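Local atomic coordinates of increased sodium tolerance protein 1 (Saccharomyces cerevisiae, PDB entry 3GGY), a protein that regulates recruitment of the ATPase VPS4 to the ESCRT-III complex during late cargo sorting into multivesicular bodies, and inhibits VPS4 activity. Residues Gln43-Asn48 against Tyr180-Ser185. Sequence-based numbering, arbitrary orientation.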
loop_
_atom_site.group_PDB
_atom_site.type_symbol
_atom_site.label_atom_id
_atom_site.label_comp_id
_atom_site.label_asym_id
_atom_site.label_seq_id
_atom_site.Cartn_x
_atom_site.Cartn_y
_atom_site.Cartn_z
ATOM N N GLN A 43 7.076 18.864 -18.070
ATOM C CA GLN A 43 6.440 19.815 -18.976
ATOM C C GLN A 43 6.083 21.106 -18.241
ATOM O O GLN A 43 6.169 22.192 -18.809
ATOM C CB GLN A 43 5.191 19.184 -19.605
ATOM C CG GLN A 43 4.522 20.020 -20.691
ATOM C CD GLN A 43 5.479 20.443 -21.797
ATOM O OE1 GLN A 43 6.332 19.667 -22.231
ATOM N NE2 GLN A 43 5.328 21.675 -22.269
ATOM N N LEU A 44 5.676 20.987 -16.980
ATOM C CA LEU A 44 5.350 22.160 -16.178
ATOM C C LEU A 44 6.611 22.986 -15.963
ATOM O O LEU A 44 6.566 24.217 -15.991
ATOM C CB LEU A 44 4.767 21.747 -14.822
ATOM C CG LEU A 44 3.352 21.167 -14.851
ATOM C CD1 LEU A 44 3.013 20.553 -13.497
ATOM C CD2 LEU A 44 2.368 22.269 -15.207
ATOM N N LEU A 45 7.739 22.311 -15.762
ATOM C CA LEU A 45 8.998 23.012 -15.553
ATOM C C LEU A 45 9.412 23.755 -16.816
ATOM O O LEU A 45 9.833 24.909 -16.750
ATOM C CB LEU A 45 10.103 22.032 -15.140
ATOM C CG LEU A 45 9.916 21.346 -13.780
ATOM C CD1 LEU A 45 10.990 20.284 -13.588
ATOM C CD2 LEU A 45 9.965 22.382 -12.664
ATOM N N LEU A 46 9.284 23.093 -17.963
ATOM C CA LEU A 46 9.651 23.707 -19.237
ATOM C C LEU A 46 8.835 24.962 -19.520
ATOM O O LEU A 46 9.296 25.858 -20.238
ATOM C CB LEU A 46 9.457 22.717 -20.391
ATOM C CG LEU A 46 10.340 21.466 -20.410
ATOM C CD1 LEU A 46 10.024 20.649 -21.657
ATOM C CD2 LEU A 46 11.814 21.865 -20.395
ATOM N N THR A 47 7.628 25.024 -18.961
ATOM C CA THR A 47 6.751 26.171 -19.170
ATOM C C THR A 47 6.672 27.145 -17.994
ATOM O O THR A 47 5.721 27.918 -17.879
ATOM C CB THR A 47 5.316 25.723 -19.563
ATOM O OG1 THR A 47 4.810 24.783 -18.605
ATOM C CG2 THR A 47 5.330 25.080 -20.932
ATOM N N ASN A 48 7.675 27.093 -17.123
ATOM C CA ASN A 48 7.776 27.993 -15.979
ATOM C C ASN A 48 6.650 27.936 -14.950
ATOM O O ASN A 48 6.415 28.915 -14.244
ATOM C CB ASN A 48 7.916 29.435 -16.483
ATOM C CG ASN A 48 9.091 29.614 -17.437
ATOM O OD1 ASN A 48 9.121 30.559 -18.227
ATOM N ND2 ASN A 48 10.067 28.717 -17.360
ATOM N N TYR A 180 14.251 13.597 -17.908
ATOM C CA TYR A 180 13.754 14.285 -19.089
ATOM C C TYR A 180 14.626 15.387 -19.680
ATOM O O TYR A 180 14.148 16.185 -20.485
ATOM C CB TYR A 180 12.361 14.826 -18.782
ATOM C CG TYR A 180 11.394 13.714 -18.464
ATOM C CD1 TYR A 180 10.874 12.911 -19.477
ATOM C CD2 TYR A 180 11.061 13.410 -17.145
ATOM C CE1 TYR A 180 10.053 11.828 -19.187
ATOM C CE2 TYR A 180 10.242 12.326 -16.844
ATOM C CZ TYR A 180 9.744 11.539 -17.870
ATOM O OH TYR A 180 8.961 10.445 -17.581
ATOM N N ASP A 181 15.901 15.413 -19.302
ATOM C CA ASP A 181 16.841 16.416 -19.804
ATOM C C ASP A 181 16.324 17.845 -19.697
ATOM O O ASP A 181 16.524 18.649 -20.608
ATOM C CB ASP A 181 17.194 16.129 -21.269
ATOM C CG ASP A 181 17.794 14.755 -21.466
ATOM O OD1 ASP A 181 18.763 14.424 -20.754
ATOM O OD2 ASP A 181 17.297 14.009 -22.335
ATOM N N VAL A 182 15.667 18.170 -18.587
ATOM C CA VAL A 182 15.137 19.515 -18.389
ATOM C C VAL A 182 16.292 20.500 -18.255
ATOM O O VAL A 182 17.211 20.280 -17.473
ATOM C CB VAL A 182 14.272 19.585 -17.114
ATOM C CG1 VAL A 182 13.908 21.033 -16.796
ATOM C CG2 VAL A 182 13.016 18.754 -17.303
ATOM N N PRO A 183 16.254 21.608 -19.012
ATOM C CA PRO A 183 17.336 22.596 -18.934
ATOM C C PRO A 183 17.606 23.078 -17.509
ATOM O O PRO A 183 16.690 23.239 -16.702
ATOM C CB PRO A 183 16.842 23.724 -19.842
ATOM C CG PRO A 183 16.004 23.010 -20.843
ATOM C CD PRO A 183 15.227 22.036 -19.976
ATOM N N TYR A 184 18.877 23.322 -17.215
ATOM C CA TYR A 184 19.302 23.784 -15.903
ATOM C C TYR A 184 18.469 24.940 -15.363
ATOM O O TYR A 184 17.984 24.887 -14.233
ATOM C CB TYR A 184 20.768 24.233 -15.954
ATOM C CG TYR A 184 21.317 24.689 -14.620
ATOM C CD1 TYR A 184 21.703 23.762 -13.650
ATOM C CD2 TYR A 184 21.442 26.046 -14.319
ATOM C CE1 TYR A 184 22.198 24.172 -12.417
ATOM C CE2 TYR A 184 21.937 26.467 -13.084
ATOM C CZ TYR A 184 22.312 25.523 -12.140
ATOM O OH TYR A 184 22.790 25.926 -10.915
ATOM N N SER A 185 18.316 25.989 -16.166
ATOM C CA SER A 185 17.571 27.169 -15.736
ATOM C C SER A 185 16.144 26.855 -15.318
ATOM O O SER A 185 15.644 27.414 -14.345
ATOM C CB SER A 185 17.550 28.229 -16.842
ATOM O OG SER A 185 16.832 27.775 -17.978
#
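L46 and P183 meet through one pair of carbons: CD2 of L46 lies 3.4 Å from CD of P183, tighter than the usual van der Waals separation. The two side chains cross at about a right angle, so the leucine presents a single methyl to the ring methylene rather than lying along the pyrrolidine. A chi1 of -65° sets CG of L46 anti to its carbonyl carbon; with CD1 extended away from CA (chi2 -178°), the other branch, CD2, turns back and is the methyl that meets the proline. The CB of V182 is directed toward the helix end. V182 CG1 lies 4.2 Å from L46 CD2. V182 CG1 is also 4.3 Å from L45 CB, which places this methyl against two consecutive leucines. No hydrogen bond links the segments, and the 146 Å² they bury together is held by apolar contact alone. Both backbones change course here: N48 and D181, each with positive phi, are the C-prime residues of Schellman motifs, and P183 occupies the N-cap position of helix 184-188. The contact thus joins the C-terminal end of helix 8-46 to the turn between helices 166-179 and 184-188, with its centre about 31 Å from the centre of the chain in this N-terminal, ESCRT-III-like domain. V182 and Y180 also touch A42 one turn back on helix 8-46, while L45 packs against E50 and A53 of helix 50-82.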